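Side-chain contacts in heme peroxidase (Bacteroides thetaiotaomicron, PDB 2GVK), which probably uses a bound heme to oxidise dyes and other substrates with hydrogen peroxide, as dye-decolorizing peroxidases do: residues Ala173-Gly176 and Glu177-Ala180; Ser271-Arg274 and Arg275-Asn279; Arg54-Arg57 and Asn58-Asp62; Ala125-Leu128 and Asp129-Leu132; Gly283-Ala286 and Gly287-Asp290. All blocks are in the same frame, centred on the assembly; numbering follows the deposited sequence. Where two conformers were deposited one is given.

Along the chain the order is contact 3, contact 4, contact 1, contact 2, contact 5. Contacts 3 and 4 lie in the N-terminal Dyp-type region, at the C-terminal ends of helices 38-59 and 118-131; their centres are about 18 Å apart, and both touch the same neighbouring subunit. The other three belong to the C-terminal region. Contact 1 sits in the loop leading to strand 186-195, contact 2 on helix 270-281 and contact 5 in the loop beyond it. Contacts 2 and 5 touch, with centres about 12 Å apart. Contacts 3 and 5, on opposite sides of the chain's centre, are farthest apart, about 46 Å between centres; only contacts 3 and 4 touch other subunits.

Contact 1. Residues Ala173-Gly176 and Glu177-Ala180; sequences AVIG and EEDA
Two hydrogen bonds tie Gly176 to the residues just after it, one through a side chain and one along the backbone. In the first, Gly176 N donates to Glu178 OE2 at 2.9 Å, with a nearly straight N-H...O angle of 166°. The amide comes from above the carboxylate plane, 43° out of it. Glu178 can reach back because its CG stands between the backbone N and the carbonyl carbon (chi1 72°) and the chain folds again at chi2. This lays the carboxylate against the glycine, with Glu178 OE1 only 3.1 Å from Gly176 C, in space that a side chain on Gly176 would need.

In the backbone bond, Asp179 N donates to Gly176 O at 3.1 Å. This i to i-3 link fits the short 3-10 segment that starts at Glu177, in the loop between helix 169-173 and strand 186-195.

Ile175 and Asp179 lie alongside each other, pointing the same way. Ile175 CG2 is 3.8 Å from both Asp179 CB and Asp179 O, and Tyr187 of strand 186-195 touches both side chains. The polar end of Asp179 is turned to another partner: OD2 accepts a hydrogen bond from Lys87 N, while Lys87 NZ bonds to Glu178 O.

Contact 2. Residues Ser271-Arg274 and Arg275-Asn279; sequences STTR and RMLEN
Arg274 and Glu278, one turn apart on helix 270-281, form a long salt bridge, with Arg274 NE 3.7 Å from Glu278 OE2. The guanidinium and carboxylate planes stand perpendicular, 90° apart, so the two groups do not pair flat. Arg274 leaves the helix with CG anti to the backbone N (chi1 -171°) and stays extended as far as NE. Glu278 starts differently, its CG lying anti to the carbonyl carbon (chi1 -72°), and this sets CG against Arg274 O at 3.4 Å before the rest of the chain stretches out to the carboxylate. Because Arg274 was modelled in two conformers, the bridge describes one of them; in that conformer NH1 finds a stronger partner in Ser93 O.

Beneath these side chains runs the regular alpha-helical ladder, each amide bonded to the carbonyl four residues earlier. Glu278 N to Arg274 O measures 2.8 Å and Leu277 N to Thr273 O 2.9 Å, while Arg275 N and Met276 N bond likewise to Ser271 O and Thr272 O.

On the buried flank Leu277 leans back along the helix, placing CG 3.4 Å from Thr273 O. Thr273 and Met276, a selenomethionine, run alongside each other in the same direction; in the conformer described, Met276 CE comes within 4.2 Å of Thr273 CG2. This flank faces the sheet, where Phe189 of strand 186-195 touches both Thr273 and Leu277, and Phe263 of strand 258-267 meets Met276.

Contact 3. Residues Arg54-Arg57 and Asn58-Asp62; sequences RSMR and NRFPD
Met56 CE, the end of a selenomethionine, meets the Phe60 ring obliquely at its CD2-CE2 bond, 3.8 Å from each atom. Bends at chi2 (-59°) and chi3 (-53°) curl the methyl round toward the aromatic residue a turn later. The ring also lies near Met56 O, 3.4 Å from Phe60 CD2. On one face of the ring, offset toward its rim, sits Arg59 CB, 3.4 Å above the plane. In the Arg59 conformer described, Phe60 CE2 in turn lies 3.6 Å above the Arg59 guanidinium plane, offset toward its rim. Replacing Phe60 by an alanine would strip the ring from beside the Met56 methyl and Arg59 CB and is likely to open a gap toward Leu120.

In that conformer Arg59 also packs against Ser55: its CG is 3.1 Å from Ser55 O, and CD passes 3.7 Å from Ser55 OG. The helix finishes here: Phe60 N still donates to Met56 O at 2.9 Å, though at a bent 144°, but Pro61 has no amide hydrogen to offer Arg57 O.

Arg59 is bridged to Asp149 of a second subunit through NE and to Glu123 of its own chain through NH1, and Asp219 of the second subunit bonds to Ser55 OG. Met148 of a third subunit packs on Arg59 and Phe60. Within the chain, this last turn of helix 38-59 lies against helix 118-131, with Met56 on Leu120 and Phe124 and Phe60 on Leu120.

Contact 4. Residues Ala125-Leu128 and Asp129-Leu132; sequences ASIL and DEKL. With EDO (1,2-ethanediol), chain J.
The C-terminal turns of helix 118-131 set Ile127 and Lys131 alongside each other, pointing the same way. In the conformer described, Ile127 CG2 lies 3.9 Å from Lys131 CE, the branch being anti to the backbone N. The aliphatic part of the lysine thus lies along the isoleucine, and a bend at chi4 (-63°) precedes NZ, which makes a salt bridge with Asp44 of helix 38-59.

The i to i-4 bonding continues through Leu132 N: Lys131 N donates to Ile127 O at 2.9 Å, and Leu132 N to Leu128 O at 2.9 Å with the angle down to 140°. In this domain, of the dimeric alpha-beta barrel type, the helix packs on the antiparallel sheet. Leu132 turns back over the turn, its CG 3.4 Å from Leu128 O, and both leucines pack on Phe111 of strand 109-115 and Val45 of helix 38-59.

Asp129 faces another way, with CG anti to the backbone N (chi1 177°). OD1 accepts a 2.6 Å hydrogen bond from O2 of a 1,2-ethanediol, probably from the crystallisation liquor, which also bonds to Ser255 O of a neighbouring subunit. OD2 is bonded to Tyr259 OH of that subunit.

Contact 5. Residues Gly283-Ala286 and Gly287-Asp290; sequences GSPA and GNTD
Asn288 ND2 is gripped by two carbonyl oxygens, Ser284 O across the turn and Gly229 O of a more distant loop. The bond to Ser284 O is 3.0 Å long and nearly straight, 170° at the hydrogen. The oxygen lies almost in the amide plane of Asn288, 7° out of it, whereas the nitrogen approaches from above the carbonyl plane of Ser284. With CG anti to the backbone N (chi1 -175°), the side chain is carried back over the turn, and Asn288 CB comes to 3.9 Å from Pro285 CD. With a leucine in its place, Ser284 O and Gly229 O would probably lose their shared donor, and with it the side-chain tie between turn and loop.

The backbone here makes a type II beta turn from Pro285 to Asn288, just after helix 270-281 ends. Gly287 takes the third position, with the positive phi usual there, and a cis peptide bond precedes Pro285. Asn288 is in turn the centre of an inverse gamma turn, in which Thr289 N donates weakly to Gly287 O at 2.9 Å.

A water bridges the two arms, accepting from Ser284 N at 2.8 Å and lying 2.7 Å from Asn288 O, to which it probably donates. Gly283 CA adds a C-H...O contact of 3.5 Å to Asn288 O; a CB there would run into Asn288 N, and the positive phi would press it on the preceding carbonyl.

Contact 1. Residues Ala173-Gly176 and Glu177-Ala180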
loop_
_atom_site.group_PDB
_atom_site.type_symbol
_atom_site.label_atom_id
_atom_site.label_comp_id
_atom_site.label_asym_id
_atom_site.label_seq_id
_atom_site.Cartn_x
_atom_site.Cartn_y
_atom_site.Cartn_z
ATOM N N ALA A 173 -23.966 -3.586 20.001
ATOM C CA ALA A 173 -24.618 -3.799 18.716
ATOM C C ALA A 173 -25.387 -5.108 18.638
ATOM O O ALA A 173 -26.244 -5.267 17.763
ATOM C CB ALA A 173 -23.569 -3.748 17.586
ATOM N N VAL A 174 -25.068 -6.053 19.515
ATOM C CA VAL A 174 -25.564 -7.415 19.377
ATOM C C VAL A 174 -26.503 -7.840 20.528
ATOM O O VAL A 174 -26.195 -7.674 21.681
ATOM C CB VAL A 174 -24.379 -8.434 19.278
ATOM C CG1 VAL A 174 -24.900 -9.859 19.099
ATOM C CG2 VAL A 174 -23.447 -8.073 18.123
ATOM N N ILE A 175 -27.657 -8.387 20.155
ATOM C CA ILE A 175 -28.611 -8.958 21.106
ATOM C C ILE A 175 -27.963 -10.065 21.914
ATOM O O ILE A 175 -27.291 -10.959 21.358
ATOM C CB ILE A 175 -29.834 -9.527 20.369
ATOM C CG1 ILE A 175 -30.579 -8.421 19.620
ATOM C CG2 ILE A 175 -30.789 -10.238 21.350
ATOM C CD1 ILE A 175 -31.631 -8.944 18.629
ATOM N N GLY A 176 -28.170 -10.023 23.232
ATOM C CA GLY A 176 -27.668 -11.053 24.124
ATOM C C GLY A 176 -28.757 -11.934 24.722
ATOM O O GLY A 176 -29.840 -12.123 24.146
ATOM N N GLU A 177 -28.485 -12.452 25.899
ATOM C CA GLU A 177 -29.344 -13.459 26.472
ATOM C C GLU A 177 -30.695 -12.905 26.992
ATOM O O GLU A 177 -31.591 -13.680 27.313
ATOM C CB GLU A 177 -28.590 -14.231 27.548
ATOM C CG GLU A 177 -27.451 -15.120 26.930
ATOM C CD GLU A 177 -27.988 -16.154 25.885
ATOM O OE1 GLU A 177 -28.633 -17.143 26.305
ATOM O OE2 GLU A 177 -27.723 -15.988 24.673
ATOM N N GLU A 178 -30.848 -11.575 26.983
ATOM C CA GLU A 178 -32.134 -10.938 27.286
ATOM C C GLU A 178 -33.230 -11.303 26.238
ATOM O O GLU A 178 -34.416 -11.105 26.482
ATOM C CB GLU A 178 -31.975 -9.414 27.379
ATOM C CG GLU A 178 -31.747 -8.696 26.013
ATOM C CD GLU A 178 -30.286 -8.736 25.534
ATOM O OE1 GLU A 178 -29.433 -9.328 26.239
ATOM O OE2 GLU A 178 -29.987 -8.110 24.465
ATOM N N ASP A 179 -32.799 -11.767 25.056
ATOM C CA ASP A 179 -33.708 -12.299 24.046
ATOM C C ASP A 179 -32.993 -13.495 23.386
ATOM O O ASP A 179 -32.591 -13.443 22.230
ATOM C CB ASP A 179 -34.068 -11.210 23.020
ATOM C CG ASP A 179 -35.257 -11.607 22.092
ATOM O OD1 ASP A 179 -35.841 -12.705 22.257
ATOM O OD2 ASP A 179 -35.613 -10.781 21.221
ATOM N N ALA A 180 -32.840 -14.569 24.162
ATOM C CA ALA A 180 -31.938 -15.669 23.803
ATOM C C ALA A 180 -32.206 -16.306 22.448
ATOM O O ALA A 180 -31.268 -16.757 21.788
ATOM C CB ALA A 180 -31.962 -16.741 24.899
#

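Contact 2. Residues Ser271-Arg274 and Arg275-Asn279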
loop_
_atom_site.group_PDB
_atom_site.type_symbol
_atom_site.label_atom_id
_atom_site.label_comp_id
_atom_site.label_asym_id
_atom_site.label_seq_id
_atom_site.Cartn_x
_atom_site.Cartn_y
_atom_site.Cartn_z
ATOM N N SER A 271 -34.534 0.105 21.683
ATOM C CA SER A 271 -34.950 1.101 22.677
ATOM C C SER A 271 -33.904 2.222 22.837
ATOM O O SER A 271 -34.253 3.358 23.067
ATOM C CB SER A 271 -35.262 0.432 24.040
ATOM O OG SER A 271 -34.119 -0.136 24.639
ATOM N N THR A 272 -32.640 1.899 22.668
ATOM C CA THR A 272 -31.596 2.913 22.767
ATOM C C THR A 272 -31.675 3.868 21.583
ATOM O O THR A 272 -31.642 5.104 21.743
ATOM C CB THR A 272 -30.209 2.271 22.851
ATOM O OG1 THR A 272 -30.086 1.565 24.102
ATOM C CG2 THR A 272 -29.109 3.315 22.771
ATOM N N THR A 273 -31.777 3.300 20.396
ATOM C CA THR A 273 -31.893 4.097 19.188
ATOM C C THR A 273 -33.136 4.972 19.255
ATOM O O THR A 273 -33.084 6.165 18.941
ATOM C CB THR A 273 -31.968 3.201 17.937
ATOM O OG1 THR A 273 -30.910 2.241 17.989
ATOM C CG2 THR A 273 -31.856 4.045 16.656
ATOM N N ARG A 274 -34.226 4.405 19.736
ATOM C CA ARG A 274 -35.468 5.148 19.792
ATOM C C ARG A 274 -35.374 6.285 20.807
ATOM O O ARG A 274 -35.838 7.379 20.541
ATOM C CB ARG A 274 -36.676 4.254 20.093
ATOM C CG ARG A 274 -37.984 5.034 19.922
ATOM C CD ARG A 274 -39.240 4.225 20.111
ATOM N NE ARG A 274 -40.390 5.136 20.233
ATOM C CZ ARG A 274 -41.027 5.709 19.203
ATOM N NH1 ARG A 274 -40.703 5.413 17.953
ATOM N NH2 ARG A 274 -42.033 6.548 19.436
ATOM N N ARG A 275 -34.688 6.056 21.923
ATOM C CA ARG A 275 -34.506 7.115 22.914
ATOM C C ARG A 275 -33.661 8.262 22.357
ATOM O O ARG A 275 -33.943 9.435 22.608
ATOM C CB ARG A 275 -33.874 6.561 24.193
ATOM C CG ARG A 275 -33.509 7.628 25.221
ATOM C CD ARG A 275 -33.785 7.228 26.665
ATOM N NE ARG A 275 -35.167 6.812 26.869
ATOM C CZ ARG A 275 -35.690 6.534 28.057
ATOM N NH1 ARG A 275 -34.944 6.622 29.150
ATOM N NH2 ARG A 275 -36.960 6.162 28.158
HETATM N N MSE A 276 -32.628 7.908 21.597
HETATM C CA MSE A 276 -31.789 8.879 20.894
HETATM C C MSE A 276 -32.655 9.727 19.955
HETATM O O MSE A 276 -32.572 10.950 19.943
HETATM C CB MSE A 276 -30.704 8.141 20.102
HETATM C CG MSE A 276 -29.769 9.027 19.335
HETATM SE SE MSE A 276 -28.717 8.019 18.038
HETATM C CE MSE A 276 -30.110 7.815 16.642
ATOM N N LEU A 277 -33.502 9.054 19.175
ATOM C CA LEU A 277 -34.392 9.741 18.259
ATOM C C LEU A 277 -35.371 10.657 18.998
ATOM O O LEU A 277 -35.672 11.751 18.524
ATOM C CB LEU A 277 -35.160 8.742 17.400
ATOM C CG LEU A 277 -34.330 7.959 16.392
ATOM C CD1 LEU A 277 -35.134 6.792 15.848
ATOM C CD2 LEU A 277 -33.862 8.842 15.264
ATOM N N GLU A 278 -35.905 10.190 20.124
ATOM C CA GLU A 278 -36.780 11.058 20.956
ATOM C C GLU A 278 -36.013 12.320 21.388
ATOM O O GLU A 278 -36.525 13.445 21.266
ATOM C CB GLU A 278 -37.276 10.318 22.172
ATOM C CG GLU A 278 -38.321 9.249 21.880
ATOM C CD GLU A 278 -38.686 8.428 23.133
ATOM O OE1 GLU A 278 -38.130 8.712 24.228
ATOM O OE2 GLU A 278 -39.511 7.483 23.017
ATOM N N ASN A 279 -34.788 12.137 21.887
ATOM C CA ASN A 279 -33.964 13.266 22.303
ATOM C C ASN A 279 -33.744 14.262 21.154
ATOM O O ASN A 279 -33.668 15.465 21.377
ATOM C CB ASN A 279 -32.601 12.791 22.822
ATOM C CG ASN A 279 -32.664 12.230 24.231
ATOM O OD1 ASN A 279 -33.741 12.039 24.801
ATOM N ND2 ASN A 279 -31.504 11.949 24.793
#

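Contact 3. Residues Arg54-Arg57 and Asn58-Asp62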
loop_
_atom_site.group_PDB
_atom_site.type_symbol
_atom_site.label_atom_id
_atom_site.label_comp_id
_atom_site.label_asym_id
_atom_site.label_seq_id
_atom_site.Cartn_x
_atom_site.Cartn_y
_atom_site.Cartn_z
ATOM N N ARG A 54 -17.957 -15.299 1.863
ATOM C CA ARG A 54 -16.724 -16.113 1.812
ATOM C C ARG A 54 -16.032 -15.956 0.479
ATOM O O ARG A 54 -14.829 -15.884 0.413
ATOM C CB ARG A 54 -17.026 -17.597 2.050
ATOM C CG ARG A 54 -17.091 -18.005 3.479
ATOM C CD ARG A 54 -17.026 -19.537 3.620
ATOM N NE ARG A 54 -18.264 -20.183 3.174
ATOM C CZ ARG A 54 -19.396 -20.227 3.889
ATOM N NH1 ARG A 54 -19.450 -19.681 5.095
ATOM N NH2 ARG A 54 -20.471 -20.829 3.400
ATOM N N SER A 55 -16.813 -15.985 -0.595
ATOM C CA SER A 55 -16.271 -15.852 -1.934
ATOM C C SER A 55 -15.515 -14.525 -2.097
ATOM O O SER A 55 -14.333 -14.503 -2.504
ATOM C CB SER A 55 -17.392 -15.969 -2.968
ATOM O OG SER A 55 -16.895 -15.779 -4.282
HETATM N N MSE A 56 -16.147 -13.431 -1.691
HETATM C CA MSE A 56 -15.529 -12.118 -1.807
HETATM C C MSE A 56 -14.245 -12.032 -1.005
HETATM O O MSE A 56 -13.265 -11.476 -1.467
HETATM C CB MSE A 56 -16.465 -11.029 -1.337
HETATM C CG MSE A 56 -17.723 -10.917 -2.105
HETATM SE SE MSE A 56 -17.462 -10.558 -4.009
HETATM C CE MSE A 56 -16.386 -9.080 -3.883
ATOM N N ARG A 57 -14.274 -12.541 0.227
ATOM C CA ARG A 57 -13.109 -12.443 1.120
ATOM C C ARG A 57 -11.985 -13.384 0.704
ATOM O O ARG A 57 -10.817 -13.079 0.903
ATOM C CB ARG A 57 -13.524 -12.689 2.547
ATOM C CG ARG A 57 -14.329 -11.555 3.113
ATOM C CD ARG A 57 -14.624 -11.745 4.530
ATOM N NE ARG A 57 -15.476 -10.702 5.000
ATOM C CZ ARG A 57 -16.124 -10.711 6.166
ATOM N NH1 ARG A 57 -15.973 -11.720 7.012
ATOM N NH2 ARG A 57 -16.921 -9.683 6.490
ATOM N N ASN A 58 -12.338 -14.506 0.095
ATOM C CA ASN A 58 -11.354 -15.429 -0.440
ATOM C C ASN A 58 -10.656 -14.813 -1.661
ATOM O O ASN A 58 -9.460 -14.865 -1.788
ATOM C CB ASN A 58 -12.039 -16.748 -0.821
ATOM C CG ASN A 58 -11.103 -17.728 -1.431
ATOM O OD1 ASN A 58 -10.021 -17.944 -0.928
ATOM N ND2 ASN A 58 -11.536 -18.376 -2.538
ATOM N N ARG A 59 -11.442 -14.161 -2.520
ATOM C CA ARG A 59 -10.919 -13.573 -3.744
ATOM C C ARG A 59 -10.126 -12.292 -3.476
ATOM O O ARG A 59 -9.134 -12.031 -4.132
ATOM C CB ARG A 59 -12.063 -13.273 -4.708
ATOM C CG ARG A 59 -12.793 -14.501 -5.222
ATOM C CD ARG A 59 -14.064 -14.111 -5.975
ATOM N NE ARG A 59 -13.760 -13.344 -7.189
ATOM C CZ ARG A 59 -14.664 -12.674 -7.920
ATOM N NH1 ARG A 59 -15.930 -12.633 -7.552
ATOM N NH2 ARG A 59 -14.279 -12.022 -9.009
ATOM N N PHE A 60 -10.595 -11.499 -2.504
ATOM C CA PHE A 60 -10.034 -10.162 -2.208
ATOM C C PHE A 60 -9.805 -9.986 -0.718
ATOM O O PHE A 60 -10.466 -9.189 -0.068
ATOM C CB PHE A 60 -10.989 -9.096 -2.714
ATOM C CG PHE A 60 -11.472 -9.341 -4.143
ATOM C CD1 PHE A 60 -10.652 -9.094 -5.199
ATOM C CD2 PHE A 60 -12.734 -9.859 -4.383
ATOM C CE1 PHE A 60 -11.084 -9.370 -6.534
ATOM C CE2 PHE A 60 -13.158 -10.121 -5.678
ATOM C CZ PHE A 60 -12.307 -9.887 -6.742
ATOM N N PRO A 61 -8.871 -10.738 -0.178
ATOM C CA PRO A 61 -8.676 -10.778 1.265
ATOM C C PRO A 61 -8.258 -9.455 1.900
ATOM O O PRO A 61 -8.396 -9.298 3.094
ATOM C CB PRO A 61 -7.576 -11.836 1.438
ATOM C CG PRO A 61 -6.951 -11.976 0.106
ATOM C CD PRO A 61 -7.981 -11.660 -0.888
ATOM N N ASP A 62 -7.754 -8.516 1.110
ATOM C CA ASP A 62 -7.298 -7.250 1.652
ATOM C C ASP A 62 -8.259 -6.100 1.404
ATOM O O ASP A 62 -7.958 -4.954 1.761
ATOM C CB ASP A 62 -5.939 -6.908 1.067
ATOM C CG ASP A 62 -4.868 -7.873 1.495
ATOM O OD1 ASP A 62 -5.088 -8.619 2.486
ATOM O OD2 ASP A 62 -3.794 -7.867 0.875
#

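Contact 4. Residues Ala125-Leu128 and Asp129-Leu132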
loop_
_atom_site.group_PDB
_atom_site.type_symbol
_atom_site.label_atom_id
_atom_site.label_comp_id
_atom_site.label_asym_id
_atom_site.label_seq_id
_atom_site.Cartn_x
_atom_site.Cartn_y
_atom_site.Cartn_z
ATOM N N ALA A 125 -23.759 -6.858 -5.125
ATOM C CA ALA A 125 -25.084 -6.361 -5.365
ATOM C C ALA A 125 -25.698 -6.915 -6.662
ATOM O O ALA A 125 -26.889 -7.161 -6.717
ATOM C CB ALA A 125 -25.082 -4.825 -5.375
ATOM N N SER A 126 -24.876 -7.114 -7.693
ATOM C CA SER A 126 -25.370 -7.633 -8.956
ATOM C C SER A 126 -25.846 -9.082 -8.791
ATOM O O SER A 126 -26.833 -9.488 -9.397
ATOM C CB SER A 126 -24.297 -7.521 -10.063
ATOM O OG SER A 126 -23.274 -8.486 -9.905
ATOM N N ILE A 127 -25.158 -9.840 -7.953
ATOM C CA ILE A 127 -25.548 -11.216 -7.714
ATOM C C ILE A 127 -26.873 -11.251 -6.923
ATOM O O ILE A 127 -27.751 -12.042 -7.233
ATOM C CB ILE A 127 -24.430 -11.997 -7.022
ATOM C CG1 ILE A 127 -23.225 -12.133 -7.990
ATOM C CG2 ILE A 127 -24.922 -13.364 -6.596
ATOM C CD1 ILE A 127 -21.937 -12.485 -7.326
ATOM N N LEU A 128 -27.037 -10.322 -5.971
ATOM C CA LEU A 128 -28.322 -10.181 -5.242
ATOM C C LEU A 128 -29.456 -9.861 -6.224
ATOM O O LEU A 128 -30.540 -10.430 -6.142
ATOM C CB LEU A 128 -28.238 -9.076 -4.179
ATOM C CG LEU A 128 -27.318 -9.325 -3.001
ATOM C CD1 LEU A 128 -27.241 -8.069 -2.128
ATOM C CD2 LEU A 128 -27.779 -10.519 -2.184
ATOM N N ASP A 129 -29.179 -8.958 -7.170
ATOM C CA ASP A 129 -30.164 -8.584 -8.197
ATOM C C ASP A 129 -30.621 -9.824 -8.965
ATOM O O ASP A 129 -31.820 -10.051 -9.154
ATOM C CB ASP A 129 -29.540 -7.546 -9.149
ATOM C CG ASP A 129 -30.481 -7.143 -10.305
ATOM O OD1 ASP A 129 -31.716 -6.978 -10.079
ATOM O OD2 ASP A 129 -29.956 -6.920 -11.440
ATOM N N GLU A 130 -29.657 -10.623 -9.397
ATOM C CA GLU A 130 -29.932 -11.847 -10.139
ATOM C C GLU A 130 -30.720 -12.860 -9.314
ATOM O O GLU A 130 -31.696 -13.438 -9.793
ATOM C CB GLU A 130 -28.623 -12.485 -10.612
ATOM C CG GLU A 130 -27.912 -11.679 -11.701
ATOM C CD GLU A 130 -26.427 -12.072 -11.883
ATOM O OE1 GLU A 130 -25.936 -12.991 -11.162
ATOM O OE2 GLU A 130 -25.754 -11.422 -12.710
ATOM N N LYS A 131 -30.303 -13.068 -8.077
ATOM C CA LYS A 131 -30.941 -14.064 -7.226
ATOM C C LYS A 131 -32.350 -13.659 -6.809
ATOM O O LYS A 131 -33.216 -14.528 -6.578
ATOM C CB LYS A 131 -30.085 -14.328 -5.985
ATOM C CG LYS A 131 -28.849 -15.168 -6.227
ATOM C CD LYS A 131 -28.101 -15.415 -4.860
ATOM C CE LYS A 131 -26.908 -16.331 -5.018
ATOM N NZ LYS A 131 -27.323 -17.676 -5.472
ATOM N N LEU A 132 -32.600 -12.360 -6.712
ATOM C CA LEU A 132 -33.888 -11.874 -6.218
ATOM C C LEU A 132 -34.821 -11.415 -7.325
ATOM O O LEU A 132 -35.907 -10.908 -7.046
ATOM C CB LEU A 132 -33.671 -10.722 -5.229
ATOM C CG LEU A 132 -32.996 -11.130 -3.917
ATOM C CD1 LEU A 132 -32.527 -9.907 -3.134
ATOM C CD2 LEU A 132 -33.936 -11.988 -3.075
HETATM C C1 EDO J . -35.394 -5.692 -10.844
HETATM O O1 EDO J . -35.686 -4.564 -10.004
HETATM C C2 EDO J . -34.078 -5.450 -11.545
HETATM O O2 EDO J . -33.475 -6.671 -11.960
#

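Contact 5. Residues Gly283-Ala286 and Gly287-Asp290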
loop_
_atom_site.group_PDB
_atom_site.type_symbol
_atom_site.label_atom_id
_atom_site.label_comp_id
_atom_site.label_asym_id
_atom_site.label_seq_id
_atom_site.Cartn_x
_atom_site.Cartn_y
_atom_site.Cartn_z
ATOM N N GLY A 283 -36.951 16.280 21.946
ATOM C CA GLY A 283 -36.130 17.008 22.892
ATOM C C GLY A 283 -36.267 16.461 24.304
ATOM O O GLY A 283 -37.360 16.062 24.734
ATOM N N SER A 284 -35.146 16.417 25.010
ATOM C CA SER A 284 -35.127 16.139 26.420
ATOM C C SER A 284 -34.410 17.268 27.129
ATOM O O SER A 284 -33.214 17.400 26.995
ATOM C CB SER A 284 -34.383 14.840 26.687
ATOM O OG SER A 284 -34.318 14.571 28.079
ATOM N N PRO A 285 -35.164 18.160 27.803
ATOM C CA PRO A 285 -36.625 18.178 27.914
ATOM C C PRO A 285 -37.272 18.587 26.583
ATOM O O PRO A 285 -36.572 18.990 25.655
ATOM C CB PRO A 285 -36.866 19.234 28.952
ATOM C CG PRO A 285 -35.718 20.186 28.757
ATOM C CD PRO A 285 -34.561 19.317 28.470
ATOM N N ALA A 286 -38.583 18.462 26.494
ATOM C CA ALA A 286 -39.298 18.770 25.250
ATOM C C ALA A 286 -38.913 20.153 24.738
ATOM O O ALA A 286 -38.936 21.134 25.485
ATOM C CB ALA A 286 -40.750 18.691 25.464
ATOM N N GLY A 287 -38.557 20.219 23.465
ATOM C CA GLY A 287 -38.129 21.473 22.851
ATOM C C GLY A 287 -36.629 21.583 22.715
ATOM O O GLY A 287 -36.140 22.354 21.909
ATOM N N ASN A 288 -35.883 20.787 23.499
ATOM C CA ASN A 288 -34.419 20.786 23.439
ATOM C C ASN A 288 -33.921 19.884 22.307
ATOM O O ASN A 288 -33.211 18.898 22.539
ATOM C CB ASN A 288 -33.815 20.335 24.781
ATOM C CG ASN A 288 -32.294 20.428 24.796
ATOM O OD1 ASN A 288 -31.720 21.362 24.242
ATOM N ND2 ASN A 288 -31.644 19.442 25.385
ATOM N N THR A 289 -34.345 20.203 21.096
ATOM C CA THR A 289 -34.104 19.341 19.947
ATOM C C THR A 289 -32.653 19.461 19.429
ATOM O O THR A 289 -31.956 20.457 19.700
ATOM C CB THR A 289 -35.084 19.659 18.811
ATOM O OG1 THR A 289 -35.070 21.066 18.535
ATOM C CG2 THR A 289 -36.501 19.241 19.199
ATOM N N ASP A 290 -32.212 18.429 18.720
ATOM C CA ASP A 290 -30.901 18.424 18.064
ATOM C C ASP A 290 -30.770 19.628 17.118
ATOM O O ASP A 290 -31.540 19.779 16.151
ATOM C CB ASP A 290 -30.743 17.117 17.271
ATOM C CG ASP A 290 -29.332 16.889 16.778
ATOM O OD1 ASP A 290 -28.530 17.842 16.742
ATOM O OD2 ASP A 290 -29.034 15.737 16.391
HETATM O O HOH W 1 -32.600 16.533 23.762
#